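Local coordinates for protein trichothecene 3-O-acetyltransferase (Gibberella zeae, PDB 3B2S) that probably transfers an acetyl group from acetyl-coenzyme A to the 3-hydroxyl of trichothecene mycotoxins, in the manner of coenzyme A-dependent acyltransferases, at residues 381-386 / 414-419; 287-292 / 375-380. All coordinates share one frame; numbering follows the deposited sequence. Where two conformers were deposited one is given.

Contact 1 of 2, residues 381-386 / 414-419. With COA (coenzyme A), chain D.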
loop_
_atom_site.group_PDB
_atom_site.type_symbol
_atom_site.label_atom_id
_atom_site.label_comp_id
_atom_site.label_asym_id
_atom_site.label_seq_id
_atom_site.Cartn_x
_atom_site.Cartn_y
_atom_site.Cartn_z
ATOM N N ALA A 381 0.024 -3.599 7.662
ATOM C CA ALA A 381 -0.251 -3.839 9.090
ATOM C C ALA A 381 0.877 -3.407 10.030
ATOM O O ALA A 381 0.596 -2.927 11.116
ATOM C CB ALA A 381 -0.626 -5.311 9.359
ATOM N N LYS A 382 2.107 -3.605 9.595
ATOM C CA LYS A 382 3.291 -3.332 10.442
ATOM C C LYS A 382 3.780 -1.841 10.435
ATOM O O LYS A 382 4.658 -1.502 11.151
ATOM C CB LYS A 382 4.435 -4.279 10.077
ATOM C CG LYS A 382 5.178 -3.857 8.834
ATOM C CD LYS A 382 5.776 -5.033 8.120
ATOM C CE LYS A 382 6.182 -4.620 6.711
ATOM N NZ LYS A 382 5.262 -3.605 6.125
ATOM N N VAL A 383 3.181 -1.006 9.627
ATOM C CA VAL A 383 3.751 0.352 9.579
ATOM C C VAL A 383 3.329 1.142 10.822
ATOM O O VAL A 383 2.351 0.775 11.478
ATOM C CB VAL A 383 3.550 1.107 8.236
ATOM C CG1 VAL A 383 4.069 0.272 7.061
ATOM C CG2 VAL A 383 2.114 1.517 8.010
ATOM N N GLY A 384 4.056 2.207 11.136
ATOM C CA GLY A 384 3.959 2.814 12.462
ATOM C C GLY A 384 3.048 4.014 12.620
ATOM O O GLY A 384 3.140 4.725 13.609
ATOM N N LEU A 385 2.163 4.219 11.655
ATOM C CA LEU A 385 1.342 5.446 11.555
ATOM C C LEU A 385 0.438 5.786 12.738
ATOM O O LEU A 385 0.150 6.973 12.969
ATOM C CB LEU A 385 0.558 5.469 10.212
ATOM C CG LEU A 385 1.408 5.658 8.937
ATOM C CD1 LEU A 385 0.661 5.162 7.716
ATOM C CD2 LEU A 385 1.834 7.141 8.751
ATOM N N TRP A 386 0.012 4.777 13.509
ATOM C CA TRP A 386 -0.821 5.030 14.693
ATOM C C TRP A 386 -0.081 5.780 15.810
ATOM O O TRP A 386 -0.707 6.291 16.749
ATOM C CB TRP A 386 -1.363 3.719 15.269
ATOM C CG TRP A 386 -2.491 3.098 14.501
ATOM C CD1 TRP A 386 -2.399 2.147 13.522
ATOM C CD2 TRP A 386 -3.886 3.348 14.693
ATOM N NE1 TRP A 386 -3.661 1.802 13.087
ATOM C CE2 TRP A 386 -4.587 2.526 13.789
ATOM C CE3 TRP A 386 -4.611 4.209 15.536
ATOM C CZ2 TRP A 386 -5.987 2.535 13.691
ATOM C CZ3 TRP A 386 -6.006 4.208 15.446
ATOM C CH2 TRP A 386 -6.673 3.369 14.533
ATOM N N PHE A 414 -4.388 -4.365 3.899
ATOM C CA PHE A 414 -4.604 -4.232 5.356
ATOM C C PHE A 414 -4.115 -2.879 5.803
ATOM O O PHE A 414 -3.024 -2.446 5.410
ATOM C CB PHE A 414 -3.845 -5.295 6.183
ATOM C CG PHE A 414 -4.224 -6.730 5.868
ATOM C CD1 PHE A 414 -5.418 -7.032 5.230
ATOM C CD2 PHE A 414 -3.361 -7.780 6.222
ATOM C CE1 PHE A 414 -5.759 -8.369 4.923
ATOM C CE2 PHE A 414 -3.681 -9.113 5.934
ATOM C CZ PHE A 414 -4.897 -9.406 5.284
ATOM N N MET A 415 -4.906 -2.215 6.641
ATOM C CA MET A 415 -4.495 -0.945 7.231
ATOM C C MET A 415 -3.404 -1.198 8.283
ATOM O O MET A 415 -3.219 -2.335 8.720
ATOM C CB MET A 415 -5.707 -0.228 7.845
ATOM C CG MET A 415 -6.805 0.125 6.822
ATOM S SD MET A 415 -6.184 1.159 5.464
ATOM C CE MET A 415 -5.965 0.000 4.102
ATOM N N PRO A 416 -2.659 -0.141 8.674
ATOM C CA PRO A 416 -1.814 -0.252 9.866
ATOM C C PRO A 416 -2.629 -0.809 11.018
ATOM O O PRO A 416 -3.750 -0.369 11.266
ATOM C CB PRO A 416 -1.382 1.207 10.126
ATOM C CG PRO A 416 -1.351 1.791 8.716
ATOM C CD PRO A 416 -2.549 1.186 8.040
ATOM N N LYS A 417 -2.082 -1.823 11.669
ATOM C CA LYS A 417 -2.776 -2.498 12.749
ATOM C C LYS A 417 -2.937 -1.509 13.910
ATOM O O LYS A 417 -1.977 -0.851 14.309
ATOM C CB LYS A 417 -1.946 -3.709 13.206
ATOM C CG LYS A 417 -2.638 -4.556 14.277
ATOM C CD LYS A 417 -1.667 -5.533 14.977
ATOM C CE LYS A 417 -0.936 -4.884 16.157
ATOM N NZ LYS A 417 0.532 -4.837 15.896
ATOM N N LYS A 418 -4.148 -1.409 14.432
ATOM C CA LYS A 418 -4.419 -0.632 15.637
ATOM C C LYS A 418 -3.613 -1.257 16.802
ATOM O O LYS A 418 -3.425 -2.472 16.830
ATOM C CB LYS A 418 -5.934 -0.646 15.878
ATOM C CG LYS A 418 -6.429 0.393 16.859
ATOM C CD LYS A 418 -7.935 0.388 16.953
ATOM C CE LYS A 418 -8.362 1.354 18.055
ATOM N NZ LYS A 418 -9.832 1.491 18.099
ATOM N N PRO A 419 -3.073 -0.434 17.735
ATOM C CA PRO A 419 -2.234 -1.039 18.803
ATOM C C PRO A 419 -2.849 -2.230 19.598
ATOM O O PRO A 419 -2.119 -3.185 19.938
ATOM C CB PRO A 419 -1.898 0.160 19.702
ATOM C CG PRO A 419 -1.936 1.324 18.751
ATOM C CD PRO A 419 -3.106 1.042 17.849
HETATM N N1A COA D . 7.303 -19.369 16.795
HETATM C C2A COA D . 6.003 -18.949 16.553
HETATM N N3A COA D . 5.795 -17.759 15.876
HETATM C C4A COA D . 6.868 -17.015 15.460
HETATM C C5A COA D . 8.179 -17.424 15.717
HETATM C C6A COA D . 8.404 -18.625 16.403
HETATM N N6A COA D . 9.587 -18.849 16.991
HETATM N N7A COA D . 9.018 -16.487 15.199
HETATM C C8A COA D . 8.277 -15.504 14.630
HETATM N N9A COA D . 6.946 -15.821 14.789
HETATM C C1B COA D . 5.771 -15.050 14.342
HETATM C C2B COA D . 5.576 -13.769 15.151
HETATM O O2B COA D . 4.937 -14.027 16.386
HETATM C C3B COA D . 4.737 -12.946 14.189
HETATM O O3B COA D . 3.401 -13.392 14.218
HETATM P P3B COA D . 2.231 -12.516 14.876
HETATM O O7A COA D . 2.469 -12.325 16.363
HETATM O O8A COA D . 2.191 -11.144 14.222
HETATM O O9A COA D . 0.940 -13.272 14.684
HETATM C C4B COA D . 5.244 -13.386 12.828
HETATM O O4B COA D . 5.862 -14.652 12.984
HETATM C C5B COA D . 6.199 -12.384 12.197
HETATM O O5B COA D . 6.362 -12.846 10.879
HETATM P P1A COA D . 6.677 -11.826 9.671
HETATM O O1A COA D . 6.690 -12.614 8.375
HETATM O O2A COA D . 8.019 -11.139 9.916
HETATM O O3A COA D . 5.516 -10.697 9.731
HETATM P P2A COA D . 3.994 -10.832 9.211
HETATM O O4A COA D . 3.141 -10.094 10.227
HETATM O O5A COA D . 3.591 -12.275 8.954
HETATM O O6A COA D . 3.925 -10.035 7.789
HETATM C CBP COA D . 4.308 -9.653 5.410
HETATM C CCP COA D . 4.199 -10.673 6.546
HETATM C CDP COA D . 4.831 -10.415 4.195
HETATM C CEP COA D . 2.913 -9.145 5.093
HETATM C CAP COA D . 5.222 -8.464 5.832
HETATM O OAP COA D . 6.475 -8.906 6.330
HETATM C C9P COA D . 5.499 -7.385 4.799
HETATM O O9P COA D . 6.634 -7.537 4.010
HETATM N N8P COA D . 4.700 -6.313 4.682
HETATM C C7P COA D . 4.319 -5.728 3.388
HETATM C C6P COA D . 5.195 -4.535 2.988
HETATM C C5P COA D . 4.498 -3.598 2.039
HETATM O O5P COA D . 3.346 -3.860 1.666
HETATM N N4P COA D . 5.171 -2.501 1.654
#
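Trp386 lays its indole against the backbone of 416-419, a good example of an aromatic plate packed against a neighbouring loop. One face of the five-membered ring receives two carbons: Lys418 CA sits 3.8 Å from the ring centroid and Pro419 CD a little farther off, both CH-pi contacts displaced toward the rim. Farther along the indole, the aliphatic part of Lys418 passes obliquely across the six-membered ring, its CG 3.8 Å from Trp386 CH2, while the extended chain carries the ammonium group past it. The indole edge is used as well. Trp386 NE1 donates to Pro416 O at 2.8 Å; the oxygen lies in the ring plane, but the N-H arrives from above the carbonyl plane. Pro416 is the knob of the contact. Its CG enters a hollow between Val383 CG2, at 3.5 Å, and Leu385 CD1, while its CB leans on Trp386 CD1. The Val383 methyl reaches it because CG2 stands between the backbone N and the carbonyl carbon (chi1 -54° to CG1). At the other end the contact is backbone to backbone: Lys417 N donates to Ala381 O over 2.9 Å, nearly straight at 172°, and Ala381 CA turns a hydrogen toward Met415 O. The contact thus joins two loops that leave neighbouring strands, 375-379 and 411-414. Helix 161-176 lies against Val383 and Leu385, with Asp165 accepting a hydrogen bond from Gly384 N, and Val400 of strand 399-401 packs on Leu385, Trp386 and Pro416.

Contact 2 of 2, residues 287-292 / 375-380. With COA (coenzyme A), chain D; B2S ((3alpha,7alpha)-3,7,15-trihydroxy-12,13-epoxytrichothec-9-en-8-one), chain E.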
loop_
_atom_site.group_PDB
_atom_site.type_symbol
_atom_site.label_atom_id
_atom_site.label_comp_id
_atom_site.label_asym_id
_atom_site.label_seq_id
_atom_site.Cartn_x
_atom_site.Cartn_y
_atom_site.Cartn_z
ATOM N N THR A 287 -6.525 -19.987 -9.544
ATOM C CA THR A 287 -6.569 -18.787 -8.715
ATOM C C THR A 287 -5.149 -18.508 -8.245
ATOM O O THR A 287 -4.423 -19.428 -7.828
ATOM C CB THR A 287 -7.586 -18.855 -7.520
ATOM O OG1 THR A 287 -7.520 -17.632 -6.756
ATOM C CG2 THR A 287 -7.320 -20.056 -6.572
ATOM N N GLU A 288 -4.746 -17.241 -8.376
ATOM C CA GLU A 288 -3.436 -16.805 -7.900
ATOM C C GLU A 288 -3.580 -15.764 -6.792
ATOM O O GLU A 288 -4.329 -14.819 -6.935
ATOM C CB GLU A 288 -2.618 -16.208 -9.035
ATOM C CG GLU A 288 -1.168 -15.934 -8.644
ATOM C CD GLU A 288 -0.319 -15.552 -9.851
ATOM O OE1 GLU A 288 -0.767 -14.691 -10.621
ATOM O OE2 GLU A 288 0.790 -16.090 -10.016
ATOM N N PHE A 289 -2.831 -15.944 -5.705
ATOM C CA PHE A 289 -2.715 -14.931 -4.671
ATOM C C PHE A 289 -1.376 -14.248 -4.917
ATOM O O PHE A 289 -0.353 -14.914 -5.048
ATOM C CB PHE A 289 -2.736 -15.584 -3.273
ATOM C CG PHE A 289 -2.975 -14.607 -2.132
ATOM C CD1 PHE A 289 -4.229 -14.534 -1.514
ATOM C CD2 PHE A 289 -1.940 -13.783 -1.664
ATOM C CE1 PHE A 289 -4.466 -13.660 -0.430
ATOM C CE2 PHE A 289 -2.164 -12.879 -0.585
ATOM C CZ PHE A 289 -3.429 -12.830 0.035
ATOM N N CYS A 290 -1.412 -12.921 -5.033
ATOM C CA CYS A 290 -0.234 -12.087 -5.169
ATOM C C CYS A 290 -0.110 -11.277 -3.874
ATOM O O CYS A 290 -0.981 -10.458 -3.570
ATOM C CB CYS A 290 -0.394 -11.121 -6.341
ATOM S SG CYS A 290 -0.805 -11.983 -7.912
ATOM N N ARG A 291 0.966 -11.502 -3.131
ATOM C CA ARG A 291 1.085 -10.903 -1.809
ATOM C C ARG A 291 2.295 -9.968 -1.747
ATOM O O ARG A 291 3.405 -10.401 -2.001
ATOM C CB ARG A 291 1.217 -11.997 -0.750
ATOM C CG ARG A 291 1.189 -11.439 0.703
ATOM C CD ARG A 291 1.679 -12.517 1.670
ATOM N NE ARG A 291 1.272 -12.233 3.061
ATOM C CZ ARG A 291 1.536 -13.050 4.087
ATOM N NH1 ARG A 291 2.240 -14.163 3.879
ATOM N NH2 ARG A 291 1.099 -12.756 5.306
ATOM N N ALA A 292 2.077 -8.700 -1.394
ATOM C CA ALA A 292 3.200 -7.743 -1.340
ATOM C C ALA A 292 4.053 -8.022 -0.109
ATOM O O ALA A 292 3.516 -8.333 0.978
ATOM C CB ALA A 292 2.703 -6.264 -1.336
ATOM N N VAL A 375 -6.277 -12.671 -6.107
ATOM C CA VAL A 375 -6.276 -11.757 -4.952
ATOM C C VAL A 375 -4.935 -11.033 -4.999
ATOM O O VAL A 375 -3.890 -11.684 -5.069
ATOM C CB VAL A 375 -6.423 -12.492 -3.593
ATOM C CG1 VAL A 375 -6.301 -11.484 -2.406
ATOM C CG2 VAL A 375 -7.769 -13.238 -3.491
ATOM N N MET A 376 -4.964 -9.699 -5.047
ATOM C CA MET A 376 -3.738 -8.901 -5.023
ATOM C C MET A 376 -3.777 -8.065 -3.738
ATOM O O MET A 376 -4.501 -7.081 -3.669
ATOM C CB MET A 376 -3.643 -8.007 -6.268
ATOM C CG MET A 376 -3.594 -8.778 -7.613
ATOM S SD MET A 376 -3.951 -7.771 -9.077
ATOM C CE MET A 376 -5.638 -7.301 -8.727
ATOM N N LEU A 377 -3.022 -8.488 -2.733
ATOM C CA LEU A 377 -3.138 -7.921 -1.398
ATOM C C LEU A 377 -1.817 -7.306 -0.950
ATOM O O LEU A 377 -0.769 -7.924 -1.088
ATOM C CB LEU A 377 -3.536 -9.017 -0.381
ATOM C CG LEU A 377 -3.294 -8.585 1.095
ATOM C CD1 LEU A 377 -4.404 -7.704 1.520
ATOM C CD2 LEU A 377 -3.193 -9.750 2.045
ATOM N N SER A 378 -1.891 -6.097 -0.406
ATOM C CA SER A 378 -0.748 -5.475 0.237
ATOM C C SER A 378 -1.085 -5.123 1.687
ATOM O O SER A 378 -1.954 -4.282 1.939
ATOM C CB SER A 378 -0.338 -4.199 -0.501
ATOM O OG SER A 378 0.893 -3.731 0.057
ATOM N N SER A 379 -0.360 -5.735 2.628
ATOM C CA SER A 379 -0.572 -5.478 4.048
ATOM C C SER A 379 0.286 -4.321 4.506
ATOM O O SER A 379 1.525 -4.378 4.400
ATOM C CB SER A 379 -0.166 -6.688 4.874
ATOM O OG SER A 379 -0.316 -6.401 6.251
ATOM N N TRP A 380 -0.376 -3.296 5.040
ATOM C CA TRP A 380 0.324 -2.188 5.713
ATOM C C TRP A 380 0.305 -2.372 7.213
ATOM O O TRP A 380 0.538 -1.420 7.965
ATOM C CB TRP A 380 -0.337 -0.846 5.349
ATOM C CG TRP A 380 -0.352 -0.563 3.877
ATOM C CD1 TRP A 380 0.443 -1.138 2.930
ATOM C CD2 TRP A 380 -1.166 0.404 3.189
ATOM N NE1 TRP A 380 0.169 -0.603 1.688
ATOM C CE2 TRP A 380 -0.813 0.344 1.816
ATOM C CE3 TRP A 380 -2.163 1.310 3.596
ATOM C CZ2 TRP A 380 -1.425 1.160 0.836
ATOM C CZ3 TRP A 380 -2.770 2.118 2.630
ATOM C CH2 TRP A 380 -2.393 2.035 1.261
HETATM N N1A COA D . 7.303 -19.369 16.795
HETATM C C2A COA D . 6.003 -18.949 16.553
HETATM N N3A COA D . 5.795 -17.759 15.876
HETATM C C4A COA D . 6.868 -17.015 15.460
HETATM C C5A COA D . 8.179 -17.424 15.717
HETATM C C6A COA D . 8.404 -18.625 16.403
HETATM N N6A COA D . 9.587 -18.849 16.991
HETATM N N7A COA D . 9.018 -16.487 15.199
HETATM C C8A COA D . 8.277 -15.504 14.630
HETATM N N9A COA D . 6.946 -15.821 14.789
HETATM C C1B COA D . 5.771 -15.050 14.342
HETATM C C2B COA D . 5.576 -13.769 15.151
HETATM O O2B COA D . 4.937 -14.027 16.386
HETATM C C3B COA D . 4.737 -12.946 14.189
HETATM O O3B COA D . 3.401 -13.392 14.218
HETATM P P3B COA D . 2.231 -12.516 14.876
HETATM O O7A COA D . 2.469 -12.325 16.363
HETATM O O8A COA D . 2.191 -11.144 14.222
HETATM O O9A COA D . 0.940 -13.272 14.684
HETATM C C4B COA D . 5.244 -13.386 12.828
HETATM O O4B COA D . 5.862 -14.652 12.984
HETATM C C5B COA D . 6.199 -12.384 12.197
HETATM O O5B COA D . 6.362 -12.846 10.879
HETATM P P1A COA D . 6.677 -11.826 9.671
HETATM O O1A COA D . 6.690 -12.614 8.375
HETATM O O2A COA D . 8.019 -11.139 9.916
HETATM O O3A COA D . 5.516 -10.697 9.731
HETATM P P2A COA D . 3.994 -10.832 9.211
HETATM O O4A COA D . 3.141 -10.094 10.227
HETATM O O5A COA D . 3.591 -12.275 8.954
HETATM O O6A COA D . 3.925 -10.035 7.789
HETATM C CBP COA D . 4.308 -9.653 5.410
HETATM C CCP COA D . 4.199 -10.673 6.546
HETATM C CDP COA D . 4.831 -10.415 4.195
HETATM C CEP COA D . 2.913 -9.145 5.093
HETATM C CAP COA D . 5.222 -8.464 5.832
HETATM O OAP COA D . 6.475 -8.906 6.330
HETATM C C9P COA D . 5.499 -7.385 4.799
HETATM O O9P COA D . 6.634 -7.537 4.010
HETATM N N8P COA D . 4.700 -6.313 4.682
HETATM C C7P COA D . 4.319 -5.728 3.388
HETATM C C6P COA D . 5.195 -4.535 2.988
HETATM C C5P COA D . 4.498 -3.598 2.039
HETATM O O5P COA D . 3.346 -3.860 1.666
HETATM N N4P COA D . 5.171 -2.501 1.654
HETATM C C13 B2S E . -0.916 -4.872 -4.783
HETATM O O2 B2S E . 0.462 -4.961 -4.221
HETATM C C12 B2S E . 0.019 -3.672 -4.746
HETATM C C5 B2S E . 0.782 -3.093 -5.949
HETATM C C14 B2S E . 1.405 -4.177 -6.868
HETATM C C4 B2S E . 1.886 -2.318 -5.157
HETATM C C3 B2S E . 1.360 -2.173 -3.695
HETATM O O3 B2S E . 1.421 -0.808 -3.219
HETATM C C2 B2S E . -0.118 -2.566 -3.761
HETATM O O1 B2S E . -0.886 -1.412 -4.255
HETATM C C11 B2S E . -1.003 -1.246 -5.741
HETATM C C10 B2S E . -1.645 -0.042 -6.153
HETATM C C9 B2S E . -2.408 -0.275 -7.313
HETATM C C16 B2S E . -3.250 0.851 -7.936
HETATM C C8 B2S E . -2.356 -1.560 -7.910
HETATM O O5 B2S E . -2.994 -1.798 -8.943
HETATM C C7 B2S E . -1.482 -2.704 -7.271
HETATM O O4 B2S E . -1.227 -3.812 -8.147
HETATM C C6 B2S E . -0.157 -2.107 -6.716
HETATM C C15 B2S E . 0.595 -1.309 -7.817
HETATM O O6 B2S E . -0.157 -1.454 -9.041
HETATM O O HOH W 1 1.166 -8.120 2.028
#
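Phe289 and Val375 pack against one another across a pair of parallel strands in the mixed sheet of a coenzyme A-dependent acyltransferase fold, where four backbone hydrogen bonds set the register. With CG anti to the backbone N (chi1 -165°), the Phe289 ring swings over toward 375-379 and spans two of its residues. Its CE1 approaches Val375 CG1 obliquely at 3.5 Å, whereas CZ brings the ring edge to Leu377 CD2. Arg291 shares this side of the sheet, and its CB lies in the plane of the Phe289 ring, at the edge. The Arg291 chain runs out extended, and the coenzyme A methyl CDP sits over the centre of one face of its guanidinium; Asp262 and Asp263 form salt bridges to NH2, which probably offsets its charge beside the cofactor. On the other side of the sheet, Cys290 CB meets Met376 CG at 4.2 Å. Nearer the ligands, Ala292 CB touches Ser378 OG at 3.4 Å, and Ser378 CB packs on C2 of the bound trichothecene. Where the strands begin to part, one water takes over from direct pairing: it donates to Ala292 O at 2.6 Å and accepts from Ser379 N at 2.9 Å.

How the contacts relate
Two successive pieces of one chain tie the contacts together: 375-380, the strand partner in contact 2, runs straight into 381-386 of contact 1, and the centres of the contacts are about 17 Å apart. Phe414 bridges them. Its N probably bonds to Ser378 O at 3.1 Å and its O accepts, again probably, from Trp380 N at 2.8 Å, while its ring packs on Leu377 and Ser379. Both border coenzyme A, contact 2 through Ser379 O, 3.3 Å from C7P, and contact 1 through Lys382, whose modelled approach is doubtful. The trichothecene, on the contact 2 side, is hydrogen-bonded to Tyr413 and His156; the latter opens an HxxxD sequence and is thus probably the catalytic histidine, as in related acyltransferases.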